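Local structure of protein-glutamine gamma-glutamyltransferase 2 (Pagrus major, 1G0D) at residues A[480-485]-A[580-585]; A[485-490]-A[545-550]; A[511-516]-A[556-561]. The protein probably catalyses the calcium-dependent acyl transfer from peptide-bound glutamine to lysine side chains or other primary amines, which cross-links or aminates proteins. One frame throughout, in Å; residues are numbered along the deposited sequence.

How the interactions relate
The three contacts gather on the same side of the chain's centre, in the first of the two C-terminal beta domains of the transglutaminase fold. Centres of interactions 1 and 2 lie about 9 Å apart, and that of interaction 3 about 12 and 13 Å from them. Interactions 2 and 3 are both nested in the loop closed by interaction 1, and their segments alternate along the chain. Interactions 1 and 2 share Gly485. Strands 573-581 and 558-566, adjacent in one sheet, join interactions 1 and 3, while Ile559 packs on Phe488 and Tyr549 of interaction 2. The group thus runs from the probable GTP site to Tyr515, beside the active-site Cys272.

Interaction 1 of 3, residues A[480-485]-A[580-585]; sequences AQPVFG and IPLSTP
Pro482 O accepts two hydrogen bonds from Ser583. The backbone N-H of Ser583 reaches Pro482 O at 3.0 Å, nearly straight (164°) and in the carbonyl plane. The hydroxyl of the same residue is the second donor, with Ser583 OG 3.1 Å from Pro482 O but well above that plane. The return bond runs from Phe484 N to Ser583 O at 2.7 Å. The two backbone bonds form a single beta bridge between Val483 and Ser583, tying the loop after strand 473-479 to the chain leaving strand 573-581. An alanine in place of Ser583 would probably leave Pro482 O gripped across this contact by the backbone N-H alone, and Val483 CG2 without the OG it rests against at 3.5 Å.

Beside the polar bridge the contact is apolar. Pro482 CG meets both Leu582 CD1, at 3.3 Å, and Ile580 CG2, at 3.7 Å, its ring crossing both side chains at about a right angle. Ile580 reaches it with CG2 anti to the backbone N. The backbone N-H of Leu582 is taken up by the backbone O of His557, and Val483 O by the hydroxyl of Thr486.

Ala480, Gln481, Pro482, Ile580 and Pro581 belong to the GTP site inferred from relatives. Main-chain bonds and proline packing therefore probably hold two edges of that site together without recourse to charge.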
loop_
_atom_site.group_PDB
_atom_site.type_symbol
_atom_site.label_atom_id
_atom_site.label_comp_id
_atom_site.label_asym_id
_atom_site.label_seq_id
_atom_site.Cartn_x
_atom_site.Cartn_y
_atom_site.Cartn_z
ATOM N N ALA A 480 -12.487 -15.811 -22.259
ATOM C CA ALA A 480 -11.108 -16.222 -22.583
ATOM C C ALA A 480 -10.031 -15.177 -22.290
ATOM O O ALA A 480 -8.998 -15.172 -22.965
ATOM C CB ALA A 480 -11.012 -16.609 -24.061
ATOM N N GLN A 481 -10.265 -14.315 -21.300
ATOM C CA GLN A 481 -9.332 -13.243 -20.933
ATOM C C GLN A 481 -8.925 -12.443 -22.156
ATOM O O GLN A 481 -7.799 -12.560 -22.626
ATOM C CB GLN A 481 -8.084 -13.815 -20.287
ATOM C CG GLN A 481 -8.357 -14.520 -19.001
ATOM C CD GLN A 481 -7.243 -15.461 -18.640
ATOM O OE1 GLN A 481 -7.286 -16.654 -18.976
ATOM N NE2 GLN A 481 -6.224 -14.936 -17.954
ATOM N N PRO A 482 -9.827 -11.581 -22.659
ATOM C CA PRO A 482 -9.571 -10.752 -23.846
ATOM C C PRO A 482 -8.490 -9.724 -23.700
ATOM O O PRO A 482 -8.230 -9.247 -22.591
ATOM C CB PRO A 482 -10.899 -10.063 -24.079
ATOM C CG PRO A 482 -11.478 -9.967 -22.701
ATOM C CD PRO A 482 -11.161 -11.302 -22.098
ATOM N N VAL A 483 -7.873 -9.372 -24.827
ATOM C CA VAL A 483 -6.858 -8.339 -24.837
ATOM C C VAL A 483 -7.472 -7.027 -25.312
ATOM O O VAL A 483 -8.187 -7.019 -26.290
ATOM C CB VAL A 483 -5.744 -8.682 -25.808
ATOM C CG1 VAL A 483 -4.692 -7.546 -25.825
ATOM C CG2 VAL A 483 -5.140 -10.004 -25.417
ATOM N N PHE A 484 -7.210 -5.925 -24.627
ATOM C CA PHE A 484 -7.750 -4.644 -25.057
ATOM C C PHE A 484 -7.408 -4.450 -26.526
ATOM O O PHE A 484 -6.266 -4.702 -26.937
ATOM C CB PHE A 484 -7.139 -3.497 -24.261
ATOM C CG PHE A 484 -7.692 -2.160 -24.629
ATOM C CD1 PHE A 484 -9.051 -1.910 -24.505
ATOM C CD2 PHE A 484 -6.864 -1.153 -25.123
ATOM C CE1 PHE A 484 -9.584 -0.665 -24.864
ATOM C CE2 PHE A 484 -7.388 0.096 -25.488
ATOM C CZ PHE A 484 -8.752 0.336 -25.358
ATOM N N GLY A 485 -8.402 -3.992 -27.294
ATOM C CA GLY A 485 -8.247 -3.778 -28.724
ATOM C C GLY A 485 -9.075 -4.776 -29.536
ATOM O O GLY A 485 -9.395 -4.522 -30.694
ATOM N N ILE A 580 -14.750 -8.173 -16.316
ATOM C CA ILE A 580 -13.730 -8.585 -17.235
ATOM C C ILE A 580 -12.642 -7.554 -17.426
ATOM O O ILE A 580 -12.888 -6.471 -17.919
ATOM C CB ILE A 580 -14.331 -8.917 -18.598
ATOM C CG1 ILE A 580 -15.526 -9.845 -18.411
ATOM C CG2 ILE A 580 -13.296 -9.600 -19.478
ATOM C CD1 ILE A 580 -16.164 -10.325 -19.705
ATOM N N PRO A 581 -11.426 -7.850 -16.950
ATOM C CA PRO A 581 -10.334 -6.905 -17.140
ATOM C C PRO A 581 -9.635 -7.214 -18.505
ATOM O O PRO A 581 -9.024 -8.274 -18.692
ATOM C CB PRO A 581 -9.447 -7.158 -15.921
ATOM C CG PRO A 581 -9.850 -8.496 -15.393
ATOM C CD PRO A 581 -11.007 -9.009 -16.151
ATOM N N LEU A 582 -9.766 -6.303 -19.465
ATOM C CA LEU A 582 -9.162 -6.505 -20.777
ATOM C C LEU A 582 -7.669 -6.160 -20.650
ATOM O O LEU A 582 -7.328 -5.067 -20.187
ATOM C CB LEU A 582 -9.853 -5.605 -21.816
ATOM C CG LEU A 582 -11.162 -6.001 -22.522
ATOM C CD1 LEU A 582 -11.973 -6.888 -21.684
ATOM C CD2 LEU A 582 -11.967 -4.787 -22.798
ATOM N N SER A 583 -6.791 -7.079 -21.078
ATOM C CA SER A 583 -5.332 -6.904 -20.950
ATOM C C SER A 583 -4.613 -5.929 -21.859
ATOM O O SER A 583 -5.067 -5.659 -22.954
ATOM C CB SER A 583 -4.607 -8.263 -21.064
ATOM O OG SER A 583 -5.164 -9.155 -22.015
ATOM N N THR A 584 -3.481 -5.398 -21.390
ATOM C CA THR A 584 -2.655 -4.500 -22.195
ATOM C C THR A 584 -1.391 -5.308 -22.509
ATOM O O THR A 584 -1.062 -6.261 -21.799
ATOM C CB THR A 584 -2.281 -3.208 -21.461
ATOM O OG1 THR A 584 -1.953 -3.509 -20.102
ATOM C CG2 THR A 584 -3.448 -2.216 -21.497
ATOM N N PRO A 585 -0.668 -4.952 -23.576
ATOM C CA PRO A 585 0.519 -5.773 -23.829
ATOM C C PRO A 585 1.510 -5.663 -22.694
ATOM O O PRO A 585 1.507 -4.667 -21.975
ATOM C CB PRO A 585 1.072 -5.228 -25.148
ATOM C CG PRO A 585 0.502 -3.832 -25.279
ATOM C CD PRO A 585 -0.817 -3.850 -24.545
#

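Interaction 2 of 3, residues A[485-490]-A[545-550]; sequences GTDFDV and HYDDYV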
loop_
_atom_site.group_PDB
_atom_site.type_symbol
_atom_site.label_atom_id
_atom_site.label_comp_id
_atom_site.label_asym_id
_atom_site.label_seq_id
_atom_site.Cartn_x
_atom_site.Cartn_y
_atom_site.Cartn_z
ATOM N N GLY A 485 -8.402 -3.992 -27.294
ATOM C CA GLY A 485 -8.247 -3.778 -28.724
ATOM C C GLY A 485 -9.075 -4.776 -29.536
ATOM O O GLY A 485 -9.395 -4.522 -30.694
ATOM N N THR A 486 -9.456 -5.899 -28.933
ATOM C CA THR A 486 -10.207 -6.918 -29.656
ATOM C C THR A 486 -11.706 -7.075 -29.344
ATOM O O THR A 486 -12.185 -6.681 -28.268
ATOM C CB THR A 486 -9.513 -8.317 -29.484
ATOM O OG1 THR A 486 -9.869 -8.888 -28.225
ATOM C CG2 THR A 486 -7.996 -8.187 -29.525
ATOM N N ASP A 487 -12.448 -7.631 -30.306
ATOM C CA ASP A 487 -13.866 -7.894 -30.104
ATOM C C ASP A 487 -13.850 -9.309 -29.583
ATOM O O ASP A 487 -13.058 -10.113 -30.046
ATOM C CB ASP A 487 -14.658 -7.929 -31.405
ATOM C CG ASP A 487 -14.258 -6.871 -32.390
ATOM O OD1 ASP A 487 -14.007 -5.704 -32.006
ATOM O OD2 ASP A 487 -14.227 -7.234 -33.585
ATOM N N PHE A 488 -14.734 -9.658 -28.665
ATOM C CA PHE A 488 -14.690 -11.023 -28.146
ATOM C C PHE A 488 -16.039 -11.513 -27.707
ATOM O O PHE A 488 -16.988 -10.760 -27.634
ATOM C CB PHE A 488 -13.738 -11.080 -26.937
ATOM C CG PHE A 488 -14.061 -10.054 -25.863
ATOM C CD1 PHE A 488 -13.486 -8.777 -25.896
ATOM C CD2 PHE A 488 -14.976 -10.347 -24.849
ATOM C CE1 PHE A 488 -13.831 -7.805 -24.938
ATOM C CE2 PHE A 488 -15.320 -9.383 -23.900
ATOM C CZ PHE A 488 -14.750 -8.114 -23.944
ATOM N N ASP A 489 -16.107 -12.784 -27.375
ATOM C CA ASP A 489 -17.354 -13.340 -26.916
ATOM C C ASP A 489 -17.220 -13.671 -25.449
ATOM O O ASP A 489 -16.117 -13.970 -24.969
ATOM C CB ASP A 489 -17.694 -14.630 -27.657
ATOM C CG ASP A 489 -17.579 -14.495 -29.158
ATOM O OD1 ASP A 489 -17.319 -15.530 -29.810
ATOM O OD2 ASP A 489 -17.746 -13.373 -29.686
ATOM N N VAL A 490 -18.347 -13.592 -24.745
ATOM C CA VAL A 490 -18.452 -13.925 -23.328
ATOM C C VAL A 490 -19.630 -14.887 -23.263
ATOM O O VAL A 490 -20.721 -14.540 -23.692
ATOM C CB VAL A 490 -18.841 -12.687 -22.455
ATOM C CG1 VAL A 490 -19.135 -13.137 -21.054
ATOM C CG2 VAL A 490 -17.726 -11.656 -22.455
ATOM N N HIS A 545 -17.485 -5.600 -28.788
ATOM C CA HIS A 545 -16.583 -5.112 -29.849
ATOM C C HIS A 545 -15.779 -3.895 -29.462
ATOM O O HIS A 545 -16.265 -3.004 -28.780
ATOM C CB HIS A 545 -17.364 -4.733 -31.097
ATOM C CG HIS A 545 -18.192 -5.843 -31.643
ATOM N ND1 HIS A 545 -19.468 -6.108 -31.192
ATOM C CD2 HIS A 545 -17.937 -6.751 -32.611
ATOM C CE1 HIS A 545 -19.964 -7.130 -31.863
ATOM N NE2 HIS A 545 -19.055 -7.539 -32.731
ATOM N N TYR A 546 -14.563 -3.831 -29.970
ATOM C CA TYR A 546 -13.698 -2.741 -29.632
ATOM C C TYR A 546 -14.268 -1.373 -29.845
ATOM O O TYR A 546 -14.321 -0.593 -28.910
ATOM C CB TYR A 546 -12.386 -2.843 -30.386
ATOM C CG TYR A 546 -11.472 -1.699 -30.061
ATOM C CD1 TYR A 546 -11.004 -1.504 -28.763
ATOM C CD2 TYR A 546 -11.065 -0.804 -31.046
ATOM C CE1 TYR A 546 -10.152 -0.449 -28.453
ATOM C CE2 TYR A 546 -10.203 0.270 -30.742
ATOM C CZ TYR A 546 -9.757 0.435 -29.445
ATOM O OH TYR A 546 -8.940 1.492 -29.130
ATOM N N ASP A 547 -14.701 -1.074 -31.061
ATOM C CA ASP A 547 -15.216 0.265 -31.374
ATOM C C ASP A 547 -16.429 0.649 -30.563
ATOM O O ASP A 547 -16.825 1.809 -30.550
ATOM C CB ASP A 547 -15.529 0.386 -32.858
ATOM C CG ASP A 547 -15.779 -0.957 -33.502
ATOM O OD1 ASP A 547 -16.958 -1.272 -33.803
ATOM O OD2 ASP A 547 -14.792 -1.703 -33.702
ATOM N N ASP A 548 -17.012 -0.327 -29.883
ATOM C CA ASP A 548 -18.160 -0.075 -29.031
ATOM C C ASP A 548 -17.623 0.247 -27.636
ATOM O O ASP A 548 -17.892 1.311 -27.083
ATOM C CB ASP A 548 -19.058 -1.318 -28.927
ATOM C CG ASP A 548 -19.959 -1.532 -30.155
ATOM O OD1 ASP A 548 -20.228 -0.558 -30.897
ATOM O OD2 ASP A 548 -20.401 -2.694 -30.362
ATOM N N TYR A 549 -16.849 -0.670 -27.066
ATOM C CA TYR A 549 -16.335 -0.439 -25.721
ATOM C C TYR A 549 -15.200 0.534 -25.545
ATOM O O TYR A 549 -14.900 0.850 -24.409
ATOM C CB TYR A 549 -16.012 -1.757 -24.958
ATOM C CG TYR A 549 -14.791 -2.554 -25.394
ATOM C CD1 TYR A 549 -13.508 -2.001 -25.358
ATOM C CD2 TYR A 549 -14.942 -3.840 -25.906
ATOM C CE1 TYR A 549 -12.420 -2.699 -25.832
ATOM C CE2 TYR A 549 -13.859 -4.546 -26.388
ATOM C CZ TYR A 549 -12.601 -3.969 -26.358
ATOM O OH TYR A 549 -11.540 -4.659 -26.925
ATOM N N VAL A 550 -14.564 1.020 -26.608
ATOM C CA VAL A 550 -13.493 2.005 -26.389
ATOM C C VAL A 550 -14.149 3.249 -25.849
ATOM O O VAL A 550 -13.556 4.026 -25.110
ATOM C CB VAL A 550 -12.819 2.494 -27.649
ATOM C CG1 VAL A 550 -11.332 2.363 -27.500
ATOM C CG2 VAL A 550 -13.365 1.793 -28.841
HETATM O O HOH W 1 -14.884 -4.523 -34.546
#
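Tyr549 sets its ring between its own backbone N and carbonyl carbon (chi1 72°), which carries OH to the turn at Gly485 and Thr486; Asp487, with CG beside its backbone N (chi1 -41°), sends OD1 to the start of the helix holding that tyrosine. The motif is a short helix, 546-549, with His545 at its N-cap position, packed against the chain entering strand 488-496 of a C-terminal beta domain. Asp487 OD1 accepts the N-H of Tyr546 at 2.8 Å on its anti side, nearly straight at 165°. A carboxylate here would probably be stabilised by the N-terminal end of the helix. The CB of Asp487 lies 3.7 Å from His545 CD2, the carboxylate and ring meeting at a slant.

Tyr549 OH works both ways: it donates to Thr486 O, which lies at the edge of the Tyr549 ring, near its plane (2.5 Å from OH), and accepts from Gly485 N at 3.2 Å. Tyr546 lays CD1 3.6 Å from Gly485 CA and its CB beside Gly485 O. Its own hydroxyl bonds to Arg669, and its ring meets Phe484 edge-to-face. On the strand side Phe488 CE1 touches Tyr549 CE2 at 3.6 Å, the rings oblique.

Asp487 and Asp547 bring like charges near each other, and water 1 bridges them, donating weakly to Asp487 OD1 and, at 2.9 Å, to Asp547 OD2.

Interaction 3 of 3, residues A[511-516]-A[556-561]; sequences MAVTYN and HHLIRV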
loop_
_atom_site.group_PDB
_atom_site.type_symbol
_atom_site.label_atom_id
_atom_site.label_comp_id
_atom_site.label_asym_id
_atom_site.label_seq_id
_atom_site.Cartn_x
_atom_site.Cartn_y
_atom_site.Cartn_z
ATOM N N MET A 511 -21.724 -3.528 -19.334
ATOM C CA MET A 511 -21.489 -2.095 -19.183
ATOM C C MET A 511 -20.068 -1.887 -18.738
ATOM O O MET A 511 -19.534 -2.726 -18.038
ATOM C CB MET A 511 -22.396 -1.536 -18.105
ATOM C CG MET A 511 -21.835 -1.762 -16.725
ATOM S SD MET A 511 -23.100 -1.973 -15.460
ATOM C CE MET A 511 -24.142 -3.172 -16.333
ATOM N N ALA A 512 -19.461 -0.771 -19.130
ATOM C CA ALA A 512 -18.093 -0.479 -18.717
ATOM C C ALA A 512 -18.155 -0.086 -17.237
ATOM O O ALA A 512 -19.203 0.357 -16.742
ATOM C CB ALA A 512 -17.516 0.647 -19.538
ATOM N N VAL A 513 -17.037 -0.246 -16.532
ATOM C CA VAL A 513 -16.977 0.033 -15.092
ATOM C C VAL A 513 -15.570 0.512 -14.653
ATOM O O VAL A 513 -14.595 0.461 -15.444
ATOM C CB VAL A 513 -17.341 -1.272 -14.358
ATOM C CG1 VAL A 513 -16.145 -1.815 -13.656
ATOM C CG2 VAL A 513 -18.496 -1.071 -13.421
ATOM N N THR A 514 -15.470 1.012 -13.420
ATOM C CA THR A 514 -14.166 1.429 -12.876
ATOM C C THR A 514 -13.898 0.470 -11.731
ATOM O O THR A 514 -14.841 -0.152 -11.209
ATOM C CB THR A 514 -14.136 2.854 -12.289
ATOM O OG1 THR A 514 -14.971 2.922 -11.131
ATOM C CG2 THR A 514 -14.580 3.859 -13.303
ATOM N N TYR A 515 -12.640 0.327 -11.317
ATOM C CA TYR A 515 -12.389 -0.616 -10.235
ATOM C C TYR A 515 -13.228 -0.254 -9.026
ATOM O O TYR A 515 -13.757 -1.152 -8.385
ATOM C CB TYR A 515 -10.896 -0.726 -9.882
ATOM C CG TYR A 515 -10.416 0.134 -8.750
ATOM C CD1 TYR A 515 -9.962 1.430 -8.981
ATOM C CD2 TYR A 515 -10.335 -0.364 -7.455
ATOM C CE1 TYR A 515 -9.423 2.216 -7.948
ATOM C CE2 TYR A 515 -9.788 0.427 -6.390
ATOM C CZ TYR A 515 -9.338 1.713 -6.659
ATOM O OH TYR A 515 -8.801 2.496 -5.660
ATOM N N ASN A 516 -13.398 1.036 -8.719
ATOM C CA ASN A 516 -14.228 1.362 -7.562
ATOM C C ASN A 516 -15.715 1.352 -7.836
ATOM O O ASN A 516 -16.479 2.086 -7.223
ATOM C CB ASN A 516 -13.839 2.678 -6.858
ATOM C CG ASN A 516 -13.710 3.851 -7.770
ATOM O OD1 ASN A 516 -14.053 4.953 -7.383
ATOM N ND2 ASN A 516 -13.187 3.657 -8.944
ATOM N N HIS A 556 -8.363 1.178 -16.806
ATOM C CA HIS A 556 -8.263 -0.206 -16.356
ATOM C C HIS A 556 -8.946 -1.146 -17.337
ATOM O O HIS A 556 -8.883 -2.354 -17.181
ATOM C CB HIS A 556 -8.849 -0.389 -14.933
ATOM C CG HIS A 556 -7.915 0.026 -13.816
ATOM N ND1 HIS A 556 -6.648 0.522 -14.036
ATOM C CD2 HIS A 556 -8.095 0.056 -12.472
ATOM C CE1 HIS A 556 -6.085 0.842 -12.881
ATOM N NE2 HIS A 556 -6.944 0.571 -11.918
ATOM N N HIS A 557 -9.612 -0.604 -18.345
ATOM C CA HIS A 557 -10.262 -1.463 -19.343
ATOM C C HIS A 557 -11.163 -2.564 -18.755
ATOM O O HIS A 557 -11.004 -3.750 -19.082
ATOM C CB HIS A 557 -9.193 -2.123 -20.238
ATOM C CG HIS A 557 -7.997 -1.261 -20.490
ATOM N ND1 HIS A 557 -7.897 -0.432 -21.587
ATOM C CD2 HIS A 557 -6.872 -1.063 -19.770
ATOM C CE1 HIS A 557 -6.764 0.242 -21.530
ATOM N NE2 HIS A 557 -6.122 -0.124 -20.434
ATOM N N LEU A 558 -12.128 -2.166 -17.922
ATOM C CA LEU A 558 -13.043 -3.107 -17.268
ATOM C C LEU A 558 -14.494 -3.162 -17.792
ATOM O O LEU A 558 -15.142 -2.138 -18.026
ATOM C CB LEU A 558 -13.098 -2.787 -15.785
ATOM C CG LEU A 558 -11.949 -3.142 -14.865
ATOM C CD1 LEU A 558 -12.094 -2.244 -13.639
ATOM C CD2 LEU A 558 -11.974 -4.650 -14.490
ATOM N N ILE A 559 -15.022 -4.369 -17.926
ATOM C CA ILE A 559 -16.379 -4.539 -18.388
ATOM C C ILE A 559 -17.124 -5.445 -17.425
ATOM O O ILE A 559 -16.807 -6.625 -17.285
ATOM C CB ILE A 559 -16.394 -5.142 -19.823
ATOM C CG1 ILE A 559 -15.996 -4.051 -20.834
ATOM C CG2 ILE A 559 -17.781 -5.706 -20.158
ATOM C CD1 ILE A 559 -15.613 -4.574 -22.176
ATOM N N ARG A 560 -18.124 -4.898 -16.753
ATOM C CA ARG A 560 -18.896 -5.700 -15.824
ATOM C C ARG A 560 -20.060 -6.362 -16.560
ATOM O O ARG A 560 -20.931 -5.674 -17.062
ATOM C CB ARG A 560 -19.434 -4.810 -14.713
ATOM C CG ARG A 560 -19.993 -5.549 -13.513
ATOM C CD ARG A 560 -20.199 -4.557 -12.394
ATOM N NE ARG A 560 -18.949 -4.227 -11.724
ATOM C CZ ARG A 560 -18.849 -3.417 -10.672
ATOM N NH1 ARG A 560 -17.662 -3.177 -10.119
ATOM N NH2 ARG A 560 -19.937 -2.841 -10.175
ATOM N N VAL A 561 -20.067 -7.687 -16.646
ATOM C CA VAL A 561 -21.154 -8.408 -17.296
ATOM C C VAL A 561 -22.065 -8.959 -16.214
ATOM O O VAL A 561 -21.577 -9.459 -15.203
ATOM C CB VAL A 561 -20.619 -9.576 -18.125
ATOM C CG1 VAL A 561 -21.771 -10.341 -18.770
ATOM C CG2 VAL A 561 -19.661 -9.047 -19.178
#
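Val513 lays CG2 over the centre of one face of the Arg560 guanidinium, 3.6 Å from Arg560 CZ. The arginine leaves its strand with CG anti to the backbone N (chi1 -167°) and bends at chi3 (-78°), so that its flat end comes round over the valine methyl. The edges of the group are taken up elsewhere: Asp326 by a salt bridge to NH2, Ser517 and Asn330 at NH1, and Asn579, a residue of the GTP site inferred from relatives, at NE. A buried charge is thus matched by one carboxylate and several neutral acceptors, while the valine methyl covers one face.

The other branch of Val513, CG1, meets Leu558 CB at 3.8 Å. Strands 502-513 and 558-566 run side by side here as antiparallel neighbours in a mixed sheet, the two short segments strongly twisted at 129° between directions. Met511 and Arg560 form a hydrogen-bonded pair, with Met511 N to Arg560 O at 3.2 Å and Arg560 N to Met511 O at 2.9 Å. Ala512 and Ile559 form the next, non-hydrogen-bonded pair, with their side chains on the opposite face from Val513, Leu558 and Arg560.

Leu558 CD1 also tucks against Tyr515 N at 3.5 Å. Tyr515 and His556 lie side by side and point the same way, with Tyr515 CB at the edge of the imidazole, 3.9 Å from His556 CD2. The Tyr515 ring, at a position important for catalytic activity, stacks on Phe331, and its OH makes a weak hydrogen bond with the backbone N of the active-site Cys272.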